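Local coordinates for protein AMP-dependent synthetase and ligase (Xenorhabdus doucetiae, PDB 6QSR) that forms the ApeI subunit of the ApeI:P dehydratase heterocomplex, which serves dehydration in the type II polyketide biosynthesis of aryl polyene pigments, at residues Leu26-Gly31 with Pro40-Ile45; Asp46-Tyr51 with His91-Arg96; Ile18-Asp23 with Phe95-Asp100. All blocks are in the same frame, centred on the assembly; numbering follows the deposited sequence.

Interaction 1 (Leu26-Gly31 with Pro40-Ile45)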
loop_
_atom_site.group_PDB
_atom_site.type_symbol
_atom_site.label_atom_id
_atom_site.label_comp_id
_atom_site.label_asym_id
_atom_site.label_seq_id
_atom_site.Cartn_x
_atom_site.Cartn_y
_atom_site.Cartn_z
ATOM N N LEU A 26 1.252 -13.255 -10.718
ATOM C CA LEU A 26 1.657 -12.669 -9.436
ATOM C C LEU A 26 0.414 -12.343 -8.596
ATOM O O LEU A 26 -0.496 -11.648 -9.063
ATOM C CB LEU A 26 2.488 -11.411 -9.690
ATOM C CG LEU A 26 3.110 -10.676 -8.504
ATOM C CD1 LEU A 26 4.188 -11.540 -7.865
ATOM C CD2 LEU A 26 3.688 -9.347 -8.971
ATOM N N ASP A 27 0.377 -12.861 -7.368
ATOM C CA ASP A 27 -0.861 -12.851 -6.568
ATOM C C ASP A 27 -1.361 -11.460 -6.130
ATOM O O ASP A 27 -2.554 -11.292 -5.887
ATOM C CB ASP A 27 -0.807 -13.837 -5.378
ATOM C CG ASP A 27 0.512 -13.810 -4.628
ATOM O OD1 ASP A 27 1.335 -12.901 -4.874
ATOM O OD2 ASP A 27 0.729 -14.715 -3.795
ATOM N N TRP A 28 -0.461 -10.473 -6.074
ATOM C CA TRP A 28 -0.826 -9.057 -5.883
ATOM C C TRP A 28 -1.889 -8.532 -6.854
ATOM O O TRP A 28 -2.673 -7.656 -6.496
ATOM C CB TRP A 28 0.407 -8.158 -6.042
ATOM C CG TRP A 28 1.455 -8.326 -4.999
ATOM C CD1 TRP A 28 2.667 -8.933 -5.142
ATOM C CD2 TRP A 28 1.390 -7.867 -3.647
ATOM N NE1 TRP A 28 3.368 -8.876 -3.958
ATOM C CE2 TRP A 28 2.607 -8.223 -3.026
ATOM C CE3 TRP A 28 0.424 -7.181 -2.902
ATOM C CZ2 TRP A 28 2.880 -7.925 -1.683
ATOM C CZ3 TRP A 28 0.695 -6.879 -1.566
ATOM C CH2 TRP A 28 1.914 -7.253 -0.976
ATOM N N PHE A 29 -1.876 -9.032 -8.090
ATOM C CA PHE A 29 -2.849 -8.622 -9.107
ATOM C C PHE A 29 -4.231 -9.249 -8.930
ATOM O O PHE A 29 -5.195 -8.734 -9.483
ATOM C CB PHE A 29 -2.338 -8.958 -10.515
ATOM C CG PHE A 29 -1.079 -8.238 -10.900
ATOM C CD1 PHE A 29 -1.044 -6.846 -10.968
ATOM C CD2 PHE A 29 0.063 -8.949 -11.237
ATOM C CE1 PHE A 29 0.115 -6.183 -11.343
ATOM C CE2 PHE A 29 1.227 -8.289 -11.599
ATOM C CZ PHE A 29 1.251 -6.906 -11.657
ATOM N N ARG A 30 -4.330 -10.351 -8.177
ATOM C CA ARG A 30 -5.609 -11.045 -7.955
ATOM C C ARG A 30 -6.633 -10.154 -7.243
ATOM O O ARG A 30 -6.437 -9.766 -6.086
ATOM C CB ARG A 30 -5.419 -12.320 -7.130
ATOM C CG ARG A 30 -4.485 -13.361 -7.729
ATOM C CD ARG A 30 -4.719 -14.739 -7.128
ATOM N NE ARG A 30 -5.979 -15.294 -7.635
ATOM C CZ ARG A 30 -7.008 -15.747 -6.909
ATOM N NH1 ARG A 30 -6.981 -15.782 -5.574
ATOM N NH2 ARG A 30 -8.087 -16.202 -7.542
ATOM N N GLY A 31 -7.719 -9.830 -7.940
ATOM C CA GLY A 31 -8.745 -8.925 -7.416
ATOM C C GLY A 31 -8.326 -7.462 -7.343
ATOM O O GLY A 31 -8.990 -6.663 -6.686
ATOM N N PRO A 40 -0.236 -2.977 -6.621
ATOM C CA PRO A 40 -0.449 -2.087 -5.478
ATOM C C PRO A 40 0.824 -1.358 -5.032
ATOM O O PRO A 40 1.928 -1.923 -5.123
ATOM C CB PRO A 40 -0.916 -3.037 -4.361
ATOM C CG PRO A 40 -1.429 -4.247 -5.058
ATOM C CD PRO A 40 -0.595 -4.372 -6.291
ATOM N N GLY A 41 0.649 -0.130 -4.552
ATOM C CA GLY A 41 1.736 0.680 -3.977
ATOM C C GLY A 41 2.459 -0.023 -2.838
ATOM O O GLY A 41 3.688 0.049 -2.729
ATOM N N VAL A 42 1.695 -0.713 -1.995
ATOM C CA VAL A 42 2.264 -1.494 -0.892
ATOM C C VAL A 42 3.198 -2.636 -1.323
ATOM O O VAL A 42 4.133 -2.960 -0.601
ATOM C CB VAL A 42 1.156 -2.022 0.048
ATOM C CG1 VAL A 42 0.368 -3.174 -0.580
ATOM C CG2 VAL A 42 1.731 -2.433 1.396
ATOM N N ALA A 43 2.941 -3.244 -2.481
ATOM C CA ALA A 43 3.802 -4.313 -2.994
ATOM C C ALA A 43 5.184 -3.784 -3.352
ATOM O O ALA A 43 6.192 -4.457 -3.114
ATOM C CB ALA A 43 3.163 -4.993 -4.194
ATOM N N GLN A 44 5.214 -2.568 -3.897
ATOM C CA GLN A 44 6.459 -1.876 -4.233
ATOM C C GLN A 44 7.278 -1.567 -2.973
ATOM O O GLN A 44 8.505 -1.702 -2.977
ATOM C CB GLN A 44 6.166 -0.594 -5.027
ATOM C CG GLN A 44 5.492 -0.844 -6.380
ATOM C CD GLN A 44 5.062 0.443 -7.066
ATOM O OE1 GLN A 44 5.866 1.352 -7.258
ATOM N NE2 GLN A 44 3.786 0.524 -7.441
ATOM N N ILE A 45 6.593 -1.208 -1.896
ATOM C CA ILE A 45 7.244 -0.992 -0.591
ATOM C C ILE A 45 7.720 -2.336 -0.014
ATOM O O ILE A 45 8.843 -2.427 0.516
ATOM C CB ILE A 45 6.320 -0.236 0.381
ATOM C CG1 ILE A 45 6.059 1.178 -0.153
ATOM C CG2 ILE A 45 6.942 -0.131 1.772
ATOM C CD1 ILE A 45 4.781 1.792 0.344
#

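Interaction 2 (Asp46-Tyr51 with His91-Arg96)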
loop_
_atom_site.group_PDB
_atom_site.type_symbol
_atom_site.label_atom_id
_atom_site.label_comp_id
_atom_site.label_asym_id
_atom_site.label_seq_id
_atom_site.Cartn_x
_atom_site.Cartn_y
_atom_site.Cartn_z
ATOM N N ASP A 46 6.879 -3.365 -0.154
ATOM C CA ASP A 46 7.172 -4.712 0.349
ATOM C C ASP A 46 8.514 -5.240 -0.190
ATOM O O ASP A 46 9.336 -5.716 0.579
ATOM C CB ASP A 46 6.010 -5.670 0.033
ATOM C CG ASP A 46 6.090 -6.978 0.809
ATOM O OD1 ASP A 46 5.915 -6.964 2.043
ATOM O OD2 ASP A 46 6.303 -8.030 0.184
ATOM N N TRP A 47 8.751 -5.101 -1.498
ATOM C CA TRP A 47 9.986 -5.592 -2.118
ATOM C C TRP A 47 11.210 -4.749 -1.743
ATOM O O TRP A 47 12.282 -5.292 -1.498
ATOM C CB TRP A 47 9.842 -5.671 -3.644
ATOM C CG TRP A 47 8.665 -6.482 -4.093
ATOM C CD1 TRP A 47 8.052 -7.503 -3.415
ATOM C CD2 TRP A 47 7.963 -6.348 -5.333
ATOM N NE1 TRP A 47 6.994 -7.995 -4.150
ATOM C CE2 TRP A 47 6.923 -7.309 -5.335
ATOM C CE3 TRP A 47 8.104 -5.501 -6.441
ATOM C CZ2 TRP A 47 6.030 -7.450 -6.410
ATOM C CZ3 TRP A 47 7.206 -5.639 -7.510
ATOM C CH2 TRP A 47 6.185 -6.603 -7.477
ATOM N N VAL A 48 11.045 -3.435 -1.678
ATOM C CA VAL A 48 12.089 -2.558 -1.138
ATOM C C VAL A 48 12.549 -3.063 0.231
ATOM O O VAL A 48 13.746 -3.229 0.468
ATOM C CB VAL A 48 11.640 -1.079 -1.092
ATOM C CG1 VAL A 48 12.581 -0.235 -0.237
ATOM C CG2 VAL A 48 11.589 -0.514 -2.504
ATOM N N MET A 49 11.601 -3.364 1.105
ATOM C CA MET A 49 11.939 -3.897 2.430
ATOM C C MET A 49 12.614 -5.278 2.392
ATOM O O MET A 49 13.488 -5.540 3.214
ATOM C CB MET A 49 10.704 -3.927 3.323
ATOM C CG MET A 49 10.141 -2.544 3.617
ATOM S SD MET A 49 11.238 -1.449 4.540
ATOM C CE MET A 49 11.806 -2.559 5.831
ATOM N N HIS A 50 12.221 -6.143 1.451
ATOM C CA HIS A 50 12.838 -7.472 1.301
ATOM C C HIS A 50 14.308 -7.377 0.901
ATOM O O HIS A 50 15.159 -8.019 1.507
ATOM C CB HIS A 50 12.093 -8.336 0.272
ATOM C CG HIS A 50 12.827 -9.589 -0.107
ATOM N ND1 HIS A 50 12.967 -10.658 0.752
ATOM C CD2 HIS A 50 13.492 -9.927 -1.238
ATOM C CE1 HIS A 50 13.670 -11.608 0.159
ATOM N NE2 HIS A 50 14.000 -11.190 -1.049
ATOM N N TYR A 51 14.590 -6.589 -0.132
ATOM C CA TYR A 51 15.964 -6.397 -0.586
ATOM C C TYR A 51 16.793 -5.597 0.420
ATOM O O TYR A 51 17.986 -5.879 0.609
ATOM C CB TYR A 51 15.992 -5.762 -1.980
ATOM C CG TYR A 51 15.543 -6.725 -3.057
ATOM C CD1 TYR A 51 16.336 -7.819 -3.408
ATOM C CD2 TYR A 51 14.328 -6.551 -3.724
ATOM C CE1 TYR A 51 15.933 -8.714 -4.391
ATOM C CE2 TYR A 51 13.916 -7.440 -4.708
ATOM C CZ TYR A 51 14.721 -8.520 -5.037
ATOM O OH TYR A 51 14.325 -9.402 -6.013
ATOM N N HIS A 91 19.763 6.587 9.127
ATOM C CA HIS A 91 18.684 5.592 9.302
ATOM C C HIS A 91 17.755 5.541 8.075
ATOM O O HIS A 91 16.592 5.147 8.197
ATOM C CB HIS A 91 17.848 5.869 10.567
ATOM C CG HIS A 91 18.648 5.980 11.829
ATOM N ND1 HIS A 91 20.024 6.061 11.845
ATOM C CD2 HIS A 91 18.257 6.053 13.122
ATOM C CE1 HIS A 91 20.446 6.163 13.091
ATOM N NE2 HIS A 91 19.394 6.161 13.888
ATOM N N LEU A 92 18.283 5.887 6.896
ATOM C CA LEU A 92 17.450 6.270 5.752
ATOM C C LEU A 92 17.665 5.379 4.539
ATOM O O LEU A 92 18.780 5.250 4.026
ATOM C CB LEU A 92 17.733 7.725 5.375
ATOM C CG LEU A 92 16.859 8.392 4.313
ATOM C CD1 LEU A 92 15.444 8.590 4.830
ATOM C CD2 LEU A 92 17.469 9.720 3.884
ATOM N N LEU A 93 16.565 4.775 4.099
ATOM C CA LEU A 93 16.504 3.933 2.927
ATOM C C LEU A 93 15.747 4.722 1.861
ATOM O O LEU A 93 14.613 5.166 2.097
ATOM C CB LEU A 93 15.752 2.651 3.281
ATOM C CG LEU A 93 15.678 1.490 2.302
ATOM C CD1 LEU A 93 17.054 0.862 2.099
ATOM C CD2 LEU A 93 14.681 0.455 2.822
ATOM N N THR A 94 16.375 4.894 0.702
ATOM C CA THR A 94 15.782 5.612 -0.416
ATOM C C THR A 94 15.665 4.658 -1.578
ATOM O O THR A 94 16.522 3.789 -1.755
ATOM C CB THR A 94 16.626 6.835 -0.804
ATOM O OG1 THR A 94 17.985 6.438 -0.958
ATOM C CG2 THR A 94 16.571 7.871 0.293
ATOM N N PHE A 95 14.594 4.805 -2.355
ATOM C CA PHE A 95 14.333 3.908 -3.488
ATOM C C PHE A 95 13.670 4.610 -4.658
ATOM O O PHE A 95 13.028 5.648 -4.509
ATOM C CB PHE A 95 13.481 2.690 -3.083
ATOM C CG PHE A 95 12.042 3.015 -2.783
ATOM C CD1 PHE A 95 11.655 3.401 -1.504
ATOM C CD2 PHE A 95 11.069 2.934 -3.772
ATOM C CE1 PHE A 95 10.331 3.703 -1.217
ATOM C CE2 PHE A 95 9.736 3.241 -3.487
ATOM C CZ PHE A 95 9.371 3.624 -2.210
ATOM N N ARG A 96 13.802 3.984 -5.819
ATOM C CA ARG A 96 13.198 4.487 -7.028
ATOM C C ARG A 96 12.925 3.271 -7.903
ATOM O O ARG A 96 13.774 2.386 -8.002
ATOM C CB ARG A 96 14.153 5.490 -7.686
ATOM C CG ARG A 96 13.727 6.032 -9.037
ATOM C CD ARG A 96 14.795 6.958 -9.608
ATOM N NE ARG A 96 14.422 7.451 -10.937
ATOM C CZ ARG A 96 15.248 8.035 -11.812
ATOM N NH1 ARG A 96 16.540 8.223 -11.533
ATOM N NH2 ARG A 96 14.772 8.438 -12.989
#

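Interaction 3 (Ile18-Asp23 with Phe95-Asp100)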
loop_
_atom_site.group_PDB
_atom_site.type_symbol
_atom_site.label_atom_id
_atom_site.label_comp_id
_atom_site.label_asym_id
_atom_site.label_seq_id
_atom_site.Cartn_x
_atom_site.Cartn_y
_atom_site.Cartn_z
ATOM N N ILE A 18 18.130 -3.827 -8.957
ATOM C CA ILE A 18 17.459 -5.104 -9.212
ATOM C C ILE A 18 16.528 -4.931 -10.404
ATOM O O ILE A 18 15.753 -3.973 -10.454
ATOM C CB ILE A 18 16.648 -5.592 -7.984
ATOM C CG1 ILE A 18 17.498 -5.598 -6.700
ATOM C CG2 ILE A 18 16.120 -6.998 -8.202
ATOM C CD1 ILE A 18 17.226 -4.436 -5.774
ATOM N N GLN A 19 16.618 -5.850 -11.367
ATOM C CA GLN A 19 15.714 -5.863 -12.500
ATOM C C GLN A 19 14.647 -6.920 -12.227
ATOM O O GLN A 19 14.980 -8.092 -12.015
ATOM C CB GLN A 19 16.465 -6.161 -13.791
ATOM C CG GLN A 19 15.602 -6.085 -15.042
ATOM C CD GLN A 19 16.419 -6.118 -16.318
ATOM O OE1 GLN A 19 17.542 -6.624 -16.338
ATOM N NE2 GLN A 19 15.860 -5.576 -17.389
ATOM N N LEU A 20 13.382 -6.485 -12.231
ATOM C CA LEU A 20 12.237 -7.316 -11.865
ATOM C C LEU A 20 11.214 -7.372 -12.975
ATOM O O LEU A 20 10.974 -6.376 -13.656
ATOM C CB LEU A 20 11.537 -6.746 -10.633
ATOM C CG LEU A 20 12.383 -6.598 -9.378
ATOM C CD1 LEU A 20 11.549 -5.930 -8.301
ATOM C CD2 LEU A 20 12.894 -7.952 -8.916
ATOM N N TYR A 21 10.579 -8.526 -13.111
ATOM C CA TYR A 21 9.543 -8.732 -14.116
ATOM C C TYR A 21 8.219 -9.060 -13.419
ATOM O O TYR A 21 8.174 -9.900 -12.523
ATOM C CB TYR A 21 9.954 -9.849 -15.068
ATOM C CG TYR A 21 8.847 -10.250 -16.009
ATOM C CD1 TYR A 21 8.549 -9.479 -17.127
ATOM C CD2 TYR A 21 8.075 -11.387 -15.762
ATOM C CE1 TYR A 21 7.517 -9.837 -17.986
ATOM C CE2 TYR A 21 7.048 -11.754 -16.617
ATOM C CZ TYR A 21 6.769 -10.974 -17.724
ATOM O OH TYR A 21 5.740 -11.337 -18.572
ATOM N N LEU A 22 7.152 -8.391 -13.852
ATOM C CA LEU A 22 5.814 -8.591 -13.307
ATOM C C LEU A 22 5.053 -9.608 -14.157
ATOM O O LEU A 22 4.664 -9.312 -15.286
ATOM C CB LEU A 22 5.058 -7.260 -13.270
ATOM C CG LEU A 22 5.767 -6.095 -12.567
ATOM C CD1 LEU A 22 4.832 -4.902 -12.474
ATOM C CD2 LEU A 22 6.259 -6.525 -11.198
ATOM N N ASP A 23 4.863 -10.807 -13.610
ATOM C CA ASP A 23 4.096 -11.856 -14.270
ATOM C C ASP A 23 2.598 -11.678 -14.020
ATOM O O ASP A 23 2.201 -11.321 -12.908
ATOM C CB ASP A 23 4.529 -13.231 -13.758
ATOM C CG ASP A 23 4.099 -14.353 -14.684
ATOM O OD1 ASP A 23 3.055 -14.981 -14.422
ATOM O OD2 ASP A 23 4.790 -14.588 -15.693
ATOM N N PHE A 95 14.594 4.805 -2.355
ATOM C CA PHE A 95 14.333 3.908 -3.488
ATOM C C PHE A 95 13.670 4.610 -4.658
ATOM O O PHE A 95 13.028 5.648 -4.509
ATOM C CB PHE A 95 13.481 2.690 -3.083
ATOM C CG PHE A 95 12.042 3.015 -2.783
ATOM C CD1 PHE A 95 11.655 3.401 -1.504
ATOM C CD2 PHE A 95 11.069 2.934 -3.772
ATOM C CE1 PHE A 95 10.331 3.703 -1.217
ATOM C CE2 PHE A 95 9.736 3.241 -3.487
ATOM C CZ PHE A 95 9.371 3.624 -2.210
ATOM N N ARG A 96 13.802 3.984 -5.819
ATOM C CA ARG A 96 13.198 4.487 -7.028
ATOM C C ARG A 96 12.925 3.271 -7.903
ATOM O O ARG A 96 13.774 2.386 -8.002
ATOM C CB ARG A 96 14.153 5.490 -7.686
ATOM C CG ARG A 96 13.727 6.032 -9.037
ATOM C CD ARG A 96 14.795 6.958 -9.608
ATOM N NE ARG A 96 14.422 7.451 -10.937
ATOM C CZ ARG A 96 15.248 8.035 -11.812
ATOM N NH1 ARG A 96 16.540 8.223 -11.533
ATOM N NH2 ARG A 96 14.772 8.438 -12.989
ATOM N N TYR A 97 11.716 3.188 -8.450
ATOM C CA TYR A 97 11.380 2.187 -9.459
ATOM C C TYR A 97 11.293 2.902 -10.792
ATOM O O TYR A 97 10.535 3.859 -10.924
ATOM C CB TYR A 97 10.025 1.542 -9.171
ATOM C CG TYR A 97 9.997 0.473 -8.098
ATOM C CD1 TYR A 97 9.765 0.798 -6.751
ATOM C CD2 TYR A 97 10.143 -0.874 -8.434
ATOM C CE1 TYR A 97 9.704 -0.189 -5.776
ATOM C CE2 TYR A 97 10.087 -1.869 -7.466
ATOM C CZ TYR A 97 9.863 -1.527 -6.143
ATOM O OH TYR A 97 9.812 -2.533 -5.207
ATOM N N ASP A 98 12.051 2.429 -11.779
ATOM C CA ASP A 98 11.993 2.972 -13.130
ATOM C C ASP A 98 11.451 1.898 -14.053
ATOM O O ASP A 98 11.772 0.718 -13.899
ATOM C CB ASP A 98 13.379 3.408 -13.621
ATOM C CG ASP A 98 13.898 4.662 -12.927
ATOM O OD1 ASP A 98 13.098 5.500 -12.457
ATOM O OD2 ASP A 98 15.135 4.822 -12.868
ATOM N N LEU A 99 10.610 2.310 -14.997
ATOM C CA LEU A 99 10.198 1.426 -16.087
ATOM C C LEU A 99 11.411 1.181 -16.980
ATOM O O LEU A 99 12.115 2.127 -17.349
ATOM C CB LEU A 99 9.030 2.017 -16.885
ATOM C CG LEU A 99 7.637 1.544 -16.459
ATOM C CD1 LEU A 99 6.570 2.426 -17.091
ATOM C CD2 LEU A 99 7.406 0.088 -16.852
ATOM N N ASP A 100 11.660 -0.089 -17.295
ATOM C CA ASP A 100 12.868 -0.500 -18.013
ATOM C C ASP A 100 12.764 -0.126 -19.491
ATOM O O ASP A 100 11.953 -0.688 -20.225
ATOM C CB ASP A 100 13.094 -2.009 -17.834
ATOM C CG ASP A 100 14.387 -2.504 -18.480
ATOM O OD1 ASP A 100 15.318 -2.882 -17.737
ATOM O OD2 ASP A 100 14.472 -2.531 -19.727
#

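Interaction 1 (Leu26-Gly31 with Pro40-Ile45)
A43 sets its CB over one face of the W28 indole. This joins the loop after strand 15-21 to the first turn of helix 41-56, the central helix of the hotdog fold. The methyl carbon A43 CB lies 3.5 Å from the centroid of the six-membered ring of W28, 17° off the ring normal. It is a CH-pi contact. W28 CD2 is 3.4 Å from A43 CB, so the packing here is tight. V42 and P40 meet the indole neither squarely over its face nor at its edge. V42 CG1 touches W28 CZ3 at 3.8 Å. P40, the N-cap residue of the helix, places its CD 3.9 Å from W28 CB. All four residues are buried.

W28 stands on a short 3-10 turn, residues 27-29. Its CG is anti to the carbonyl carbon (chi1 -66°), which brings the ring system against the helix. The indole NE1 gives its hydrogen bond to M1 O. F78 of the FabA/FabZ-type partner chain also packs on W28, and M38 of that chain packs on P40, so the contact forms part of the heterocomplex interface. L26 CG stands at the edge of the W28 ring, in its plane.

Interaction 2 (Asp46-Tyr51 with His91-Arg96)
V48 reaches from helix 41-56 to two side chains of strand 92-99 and uses a different methyl for each closest approach. CG2 lies over one face of the F95 ring, displaced from the centre toward the rim. V48 CG2 is 3.6 Å from F95 CG and 3.9 Å from the ring centroid, a CH-pi contact. CG1 makes the contact with L93, V48 CG1 to L93 CD2 3.8 Å, and also borders the F95 ring. CG1 is anti to the backbone N (chi1 166°) and CG2 anti to the carbonyl carbon, which spreads the two methyls over both strand residues.

F95 takes a less common rotamer. Its CG sits between the backbone N and the carbonyl carbon (chi1 71°), and chi2 of -88° turns a ring face to V48. The valine meets the phenylalanine side chain nearly perpendicularly. L93 behaves differently: its side chain and that of V48 run alongside one another, pointing opposite ways. M49 adds a looser contact, its SD 4.3 Å from L93 CD2. The CB of M49 does not point at the strand; the bend of the chain beyond it carries the sulfur there.

The contact is wholly apolar and buried. L93 and F95 point to the helix, while T94 and R96, alternating with them, point to the other side of the sheet. The axes of helix 46-51 and strand 92-96 approach to 10.1 Å, with 126° between their N-to-C directions. This is the hotdog arrangement, a helix lying across a curved antiparallel sheet. The neighbouring strands complete the seat of the helix: V48 also touches L82 on strand 79-87 and I115 on strand 109-118. M49 touches L117 on strand 109-118 and W77 of the FabA/FabZ-type partner chain.

Interaction 3 (Ile18-Asp23 with Phe95-Asp100)
The Y97 ring takes L20 at its edge, with CD1 of the leucine near the ring plane. The approach is loose, L20 CD1 being 4.4 Å from Y97 CE2. Other residues hold the tyrosine: its side chain packs on L82 and W47, and its OH is hydrogen-bonded to Q44 O. A second pair of flat groups, the Q19 amide and the D100 carboxylate, lies with planes 13° apart. Q19 NE2 comes 2.8 Å from D100 OD1. The angle is poor, so the two are close without being hydrogen-bonded. D100 is exposed and poorly ordered, and residues 101-107 after it are not modelled, so this approach should be read with caution. Within segment 95-100, D98 OD2 lies over the centre of one face of the R96 guanidinium, 3.3 Å above its plane.

Q19 gets there by length. Its CG is anti to the backbone N (chi1 -175°) and the chain stays extended, which carries the amide out to the neighbourhood of D100 although CB does not aim at it.

The two segments belong to strands 15-21 and 92-99 of the hotdog sheet. These strands are not adjacent. Strand 79-87 runs between them and is antiparallel to both. The nearest CA atoms, those of Q19 and D100, are 8.2 Å apart, and the segments meet through side chains alone. Q19 and D100 both touch T79 on the intervening strand. L20 and Y97 meet on the side of the sheet that faces helix 41-56, where L20 also touches Y51.

R96 and D98 also form a salt bridge, R96 NE to D98 OD1 at 2.8 Å. T109 OG1 is hydrogen-bonded to both R96 NH2 and D98 OD1.

Interactions 1 and 2 lie in series along helix 41-56, with centres about 16 Å apart. Interaction 3 is centred about 13 Å from each. It closes a long loop of the chain, from strand 15-21 to strand 92-99, and interaction 1 is nested inside that loop. Interactions 2 and 3 share F95 and R96 and reach the same sheet. The three contacts also touch one another: W28 packs on W47, and Y51 OH on L20 and I18. Interactions 1 and 2 tie the helix to its preceding loop and to the sheet; interaction 3 joins two strands of that sheet across strand 79-87. Interactions 1 and 2 also reach the FabA/FabZ-type partner chain, whereas neither segment of interaction 3 touches it.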